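Local coordinates for protein lipolytic enzyme, G-D-S-L family (Bacteroides thetaiotaomicron, PDB 7BR2) that metabolises the drug diltiazem as a gut microbial serine esterase of the SGNH (GDSL) hydrolase family, at residues A[213-218]-A[292-297]; A[225-230]-A[298-303]. All blocks are in the same frame, centred on the assembly; numbering follows the deposited sequence.

Contact 1: residues A[213-218]-A[292-297]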
loop_
_atom_site.group_PDB
_atom_site.type_symbol
_atom_site.label_atom_id
_atom_site.label_comp_id
_atom_site.label_asym_id
_atom_site.label_seq_id
_atom_site.Cartn_x
_atom_site.Cartn_y
_atom_site.Cartn_z
ATOM N N HIS A 213 5.358 2.496 4.115
ATOM C CA HIS A 213 4.143 2.273 3.342
ATOM C C HIS A 213 3.994 0.809 2.960
ATOM O O HIS A 213 2.872 0.294 2.910
ATOM C CB HIS A 213 4.138 3.184 2.111
ATOM C CG HIS A 213 3.713 4.580 2.426
ATOM N ND1 HIS A 213 2.387 4.940 2.550
ATOM C CD2 HIS A 213 4.431 5.682 2.737
ATOM C CE1 HIS A 213 2.309 6.213 2.897
ATOM N NE2 HIS A 213 3.536 6.688 3.012
ATOM N N MET A 214 5.105 0.105 2.741
ATOM C CA MET A 214 4.991 -1.318 2.455
ATOM C C MET A 214 4.588 -2.086 3.709
ATOM O O MET A 214 3.818 -3.049 3.625
ATOM C CB MET A 214 6.296 -1.850 1.869
ATOM C CG MET A 214 6.177 -3.239 1.268
ATOM S SD MET A 214 4.770 -3.444 0.146
ATOM C CE MET A 214 4.038 -4.938 0.804
ATOM N N VAL A 215 5.060 -1.656 4.882
ATOM C CA VAL A 215 4.590 -2.262 6.126
ATOM C C VAL A 215 3.106 -1.998 6.312
ATOM O O VAL A 215 2.351 -2.876 6.749
ATOM C CB VAL A 215 5.422 -1.759 7.325
ATOM C CG1 VAL A 215 4.727 -2.082 8.626
ATOM C CG2 VAL A 215 6.808 -2.393 7.302
ATOM N N MET A 216 2.663 -0.789 5.985
ATOM C CA MET A 216 1.244 -0.473 6.086
ATOM C C MET A 216 0.425 -1.354 5.151
ATOM O O MET A 216 -0.649 -1.852 5.523
ATOM C CB MET A 216 1.011 1.005 5.769
ATOM C CG MET A 216 1.499 1.932 6.851
ATOM S SD MET A 216 1.560 3.671 6.351
ATOM C CE MET A 216 -0.181 4.108 6.465
ATOM N N ALA A 217 0.917 -1.549 3.926
ATOM C CA ALA A 217 0.241 -2.437 2.994
ATOM C C ALA A 217 0.200 -3.849 3.546
ATOM O O ALA A 217 -0.841 -4.514 3.494
ATOM C CB ALA A 217 0.934 -2.395 1.634
ATOM N N TYR A 218 1.329 -4.311 4.087
ATOM C CA TYR A 218 1.421 -5.630 4.697
ATOM C C TYR A 218 0.362 -5.796 5.775
ATOM O O TYR A 218 -0.378 -6.783 5.794
ATOM C CB TYR A 218 2.825 -5.807 5.293
ATOM C CG TYR A 218 2.893 -6.844 6.386
ATOM C CD1 TYR A 218 2.915 -8.199 6.081
ATOM C CD2 TYR A 218 2.871 -6.468 7.727
ATOM C CE1 TYR A 218 2.954 -9.147 7.073
ATOM C CE2 TYR A 218 2.899 -7.408 8.727
ATOM C CZ TYR A 218 2.945 -8.750 8.401
ATOM O OH TYR A 218 2.972 -9.693 9.406
ATOM N N LYS A 292 13.055 -6.724 5.990
ATOM C CA LYS A 292 13.844 -6.713 7.223
ATOM C C LYS A 292 13.081 -6.160 8.424
ATOM O O LYS A 292 13.638 -6.112 9.527
ATOM C CB LYS A 292 15.141 -5.916 7.022
ATOM C CG LYS A 292 16.134 -6.644 6.138
ATOM C CD LYS A 292 16.532 -5.797 4.965
ATOM C CE LYS A 292 17.792 -5.019 5.265
ATOM N NZ LYS A 292 18.244 -4.243 4.075
ATOM N N GLU A 293 11.801 -5.829 8.262
ATOM C CA GLU A 293 11.023 -5.172 9.304
ATOM C C GLU A 293 9.837 -5.988 9.750
ATOM O O GLU A 293 9.417 -5.869 10.898
ATOM C CB GLU A 293 10.520 -3.801 8.819
ATOM C CG GLU A 293 11.642 -2.891 8.363
ATOM C CD GLU A 293 11.151 -1.658 7.635
ATOM O OE1 GLU A 293 9.996 -1.657 7.145
ATOM O OE2 GLU A 293 11.927 -0.681 7.556
ATOM N N VAL A 294 9.273 -6.796 8.858
ATOM C CA VAL A 294 8.158 -7.684 9.171
ATOM C C VAL A 294 8.389 -8.990 8.433
ATOM O O VAL A 294 9.177 -9.044 7.476
ATOM C CB VAL A 294 6.791 -7.067 8.774
ATOM C CG1 VAL A 294 6.481 -5.827 9.603
ATOM C CG2 VAL A 294 6.751 -6.718 7.274
ATOM N N PRO A 295 7.749 -10.082 8.878
ATOM C CA PRO A 295 7.925 -11.354 8.158
ATOM C C PRO A 295 7.166 -11.353 6.838
ATOM O O PRO A 295 6.267 -12.179 6.644
ATOM C CB PRO A 295 7.368 -12.405 9.130
ATOM C CG PRO A 295 6.792 -11.661 10.278
ATOM C CD PRO A 295 6.767 -10.207 9.967
ATOM N N PHE A 296 7.472 -10.403 5.943
ATOM C CA PHE A 296 6.661 -10.264 4.735
ATOM C C PHE A 296 6.884 -11.430 3.781
ATOM O O PHE A 296 5.928 -11.957 3.201
ATOM C CB PHE A 296 6.925 -8.943 4.010
ATOM C CG PHE A 296 6.074 -8.784 2.777
ATOM C CD1 PHE A 296 4.732 -8.438 2.888
ATOM C CD2 PHE A 296 6.584 -9.042 1.519
ATOM C CE1 PHE A 296 3.926 -8.327 1.771
ATOM C CE2 PHE A 296 5.776 -8.919 0.383
ATOM C CZ PHE A 296 4.450 -8.568 0.517
ATOM N N MET A 297 8.146 -11.809 3.567
ATOM C CA MET A 297 8.453 -12.929 2.683
ATOM C C MET A 297 7.795 -14.213 3.167
ATOM O O MET A 297 7.219 -14.964 2.371
ATOM C CB MET A 297 9.966 -13.095 2.591
ATOM C CG MET A 297 10.635 -11.915 1.936
ATOM S SD MET A 297 9.904 -11.534 0.333
ATOM C CE MET A 297 10.635 -12.841 -0.657
#
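Val-294 lies over one face of the Tyr-218 ring in a CH-pi contact that joins helix 210-223 of the SGNH hydrolase fold to the chain entering helix 296-300. CG2 of Val-294 stands 4.0 Å from the centroid of the Tyr-218 ring, 14° off the ring normal, while CB and CG1 reach toward CE2 and CD2. With its CG anti to the backbone N (chi1 157°), Tyr-218 runs past Val-294 in the opposite direction and crosses Pro-295, the N-cap residue, at about a right angle, its hydroxyl passing near CD of that proline on its way to Glu-299. Phe-296 offers its edge to the same tyrosine: CD1 of Tyr-218 lies near the plane of the phenylalanine ring, 3.7 Å from CD1 of Phe-296. Replacing Tyr-218 by an alanine is likely to leave Val-294 without its aromatic face and Glu-299 without its hydroxyl partner. One helical turn earlier, Met-214 crosses Phe-296 at about a right angle in a Met-aromatic contact, its SD above the ring face at 5.5 Å from the centroid. CG2 of Val-215 touches CG1 of Val-294 and comes within 3.3 Å of OE1 of Glu-293, a buried carboxylate oxygen with no polar partner in the model.

Contact 2: residues A[225-230]-A[298-303]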
loop_
_atom_site.group_PDB
_atom_site.type_symbol
_atom_site.label_atom_id
_atom_site.label_comp_id
_atom_site.label_asym_id
_atom_site.label_seq_id
_atom_site.Cartn_x
_atom_site.Cartn_y
_atom_site.Cartn_z
ATOM N N GLY A 225 -6.864 -10.991 5.796
ATOM C CA GLY A 225 -6.790 -12.436 5.878
ATOM C C GLY A 225 -5.836 -13.106 4.914
ATOM O O GLY A 225 -6.035 -14.282 4.596
ATOM N N PHE A 226 -4.826 -12.388 4.412
ATOM C CA PHE A 226 -3.869 -12.948 3.466
ATOM C C PHE A 226 -2.565 -13.404 4.113
ATOM O O PHE A 226 -1.724 -13.991 3.421
ATOM C CB PHE A 226 -3.543 -11.916 2.376
ATOM C CG PHE A 226 -4.745 -11.467 1.591
ATOM C CD1 PHE A 226 -5.655 -12.392 1.092
ATOM C CD2 PHE A 226 -4.979 -10.116 1.376
ATOM C CE1 PHE A 226 -6.770 -11.979 0.381
ATOM C CE2 PHE A 226 -6.092 -9.693 0.669
ATOM C CZ PHE A 226 -6.991 -10.621 0.172
ATOM N N ALA A 227 -2.356 -13.117 5.398
ATOM C CA ALA A 227 -1.120 -13.523 6.059
ATOM C C ALA A 227 -1.098 -15.033 6.251
ATOM O O ALA A 227 -2.037 -15.614 6.805
ATOM C CB ALA A 227 -0.973 -12.811 7.402
ATOM N N GLY A 228 -0.030 -15.667 5.792
ATOM C CA GLY A 228 0.099 -17.104 5.874
ATOM C C GLY A 228 -0.288 -17.847 4.617
ATOM O O GLY A 228 -0.133 -19.078 4.568
ATOM N N LYS A 229 -0.821 -17.155 3.620
ATOM C CA LYS A 229 -1.194 -17.790 2.371
ATOM C C LYS A 229 -0.085 -17.665 1.336
ATOM O O LYS A 229 0.478 -16.585 1.120
ATOM C CB LYS A 229 -2.514 -17.208 1.866
ATOM C CG LYS A 229 -3.665 -17.556 2.802
ATOM C CD LYS A 229 -5.000 -17.081 2.270
ATOM C CE LYS A 229 -6.121 -17.335 3.279
ATOM N NZ LYS A 229 -7.402 -16.650 2.891
ATOM N N ASP A 230 0.221 -18.783 0.697
ATOM C CA ASP A 230 1.394 -18.916 -0.148
ATOM C C ASP A 230 1.065 -18.494 -1.568
ATOM O O ASP A 230 -0.054 -18.693 -2.051
ATOM C CB ASP A 230 1.857 -20.376 -0.173
ATOM C CG ASP A 230 2.706 -20.746 1.019
ATOM O OD1 ASP A 230 3.203 -19.844 1.709
ATOM O OD2 ASP A 230 2.850 -21.959 1.281
ATOM N N GLU A 298 7.872 -14.481 4.471
ATOM C CA GLU A 298 7.329 -15.726 5.007
ATOM C C GLU A 298 5.799 -15.741 4.986
ATOM O O GLU A 298 5.185 -16.779 4.699
ATOM C CB GLU A 298 7.846 -15.948 6.433
ATOM C CG GLU A 298 9.361 -16.017 6.547
ATOM C CD GLU A 298 9.995 -14.653 6.768
ATOM O OE1 GLU A 298 9.506 -13.659 6.178
ATOM O OE2 GLU A 298 10.981 -14.575 7.534
ATOM N N GLU A 299 5.158 -14.611 5.297
ATOM C CA GLU A 299 3.706 -14.634 5.435
ATOM C C GLU A 299 2.968 -14.362 4.129
ATOM O O GLU A 299 1.848 -14.863 3.949
ATOM C CB GLU A 299 3.249 -13.627 6.497
ATOM C CG GLU A 299 3.685 -14.019 7.894
ATOM C CD GLU A 299 3.196 -13.087 8.982
ATOM O OE1 GLU A 299 2.255 -12.306 8.730
ATOM O OE2 GLU A 299 3.768 -13.122 10.091
ATOM N N MET A 300 3.571 -13.609 3.206
ATOM C CA MET A 300 2.846 -13.151 2.023
ATOM C C MET A 300 3.605 -13.260 0.714
ATOM O O MET A 300 3.013 -12.973 -0.328
ATOM C CB MET A 300 2.393 -11.698 2.188
ATOM C CG MET A 300 1.313 -11.513 3.208
ATOM S SD MET A 300 0.749 -9.803 3.298
ATOM C CE MET A 300 -0.298 -9.929 4.752
ATOM N N ASN A 301 4.877 -13.625 0.711
ATOM C CA ASN A 301 5.613 -13.735 -0.537
ATOM C C ASN A 301 6.417 -15.021 -0.572
ATOM O O ASN A 301 7.623 -15.017 -0.808
ATOM C CB ASN A 301 6.508 -12.526 -0.772
ATOM C CG ASN A 301 6.703 -12.247 -2.244
ATOM O OD1 ASN A 301 5.999 -12.808 -3.084
ATOM N ND2 ASN A 301 7.680 -11.414 -2.569
ATOM N N THR A 302 5.741 -16.155 -0.358
ATOM C CA THR A 302 6.368 -17.476 -0.408
ATOM C C THR A 302 5.854 -18.258 -1.618
ATOM O O THR A 302 4.698 -18.703 -1.642
ATOM C CB THR A 302 6.111 -18.238 0.890
ATOM O OG1 THR A 302 6.798 -17.582 1.960
ATOM C CG2 THR A 302 6.620 -19.663 0.779
ATOM N N GLU A 303 6.727 -18.438 -2.607
ATOM C CA GLU A 303 6.490 -19.280 -3.776
ATOM C C GLU A 303 7.442 -20.467 -3.640
ATOM O O GLU A 303 8.554 -20.477 -4.184
ATOM C CB GLU A 303 6.726 -18.484 -5.085
ATOM C CG GLU A 303 6.382 -19.245 -6.353
ATOM C CD GLU A 303 6.774 -18.506 -7.633
ATOM O OE1 GLU A 303 7.457 -17.456 -7.564
ATOM O OE2 GLU A 303 6.385 -18.985 -8.721
HETATM O O HOH W 1 2.977 -17.687 3.341
#
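Met-300 reaches Ala-227 with CG anti to its own carbonyl carbon (chi1 -70°) and the rest of the chain extended, which carries CE to 4.0 Å from CB of Ala-227 and brings it close to the backbone N of the same residue. Glu-299 starts with the same first torsion (chi1 -68°) and also runs out straight, but its carboxylate comes to the alanine methyl from a different direction, about a right angle from CE: OE1 lies 3.5 Å from CB of Ala-227, and its polar partner is the hydroxyl of Tyr-218. The methyl thus touches both a thioether end and a carboxylate oxygen. The backbone beside it makes the direct hydrogen bond of the contact, from N of Gly-228 to O of Glu-299 at 2.8 Å. Gly-228 belongs to a type II beta turn from Phe-226 to Lys-229, which follows the Schellman motif that ends helix 210-223 at Gly-225. The positive phi of Gly-228 would press a CB against the carbonyl O of Ala-227, a crowding that a residue with a side chain could hardly avoid. Lys-229 folds back, its NZ making a weak hydrogen bond to O of Gly-225. Farther along, the side chains of Asp-230 and Thr-302 lie side by side and point the same way, with OD1 of Asp-230 3.4 Å from CB of Thr-302. The threonine hydroxyl turns instead to Met-297. A water molecule stands between the segments, 2.7 Å from OD1 of Asp-230 and 2.7 Å from O of Glu-298.

Overall arrangement
Contacts 1 and 2 lie with their centres 11 Å apart and illustrate how one short helix, 296-300, can be fastened at successive points: helix 210-223 packs against its entry, and the loop after that helix against its far end. Their segments alternate along the chain. Two probable hydrogen bonds tie the contacts together, Tyr-218 OH to Glu-299 OE1 at 2.8 Å and Met-297 O to Thr-302 OG1 at 2.7 Å, and CE of Met-300 packs 3.3 Å from O of Tyr-218. His-213 and Met-216 of helix 210-223 touch Ile-29 in helix 28-32, which begins at Ser-28, probably the nucleophile, since with His-207 and Asp-204 it has the geometry of a Ser-His-Asp triad.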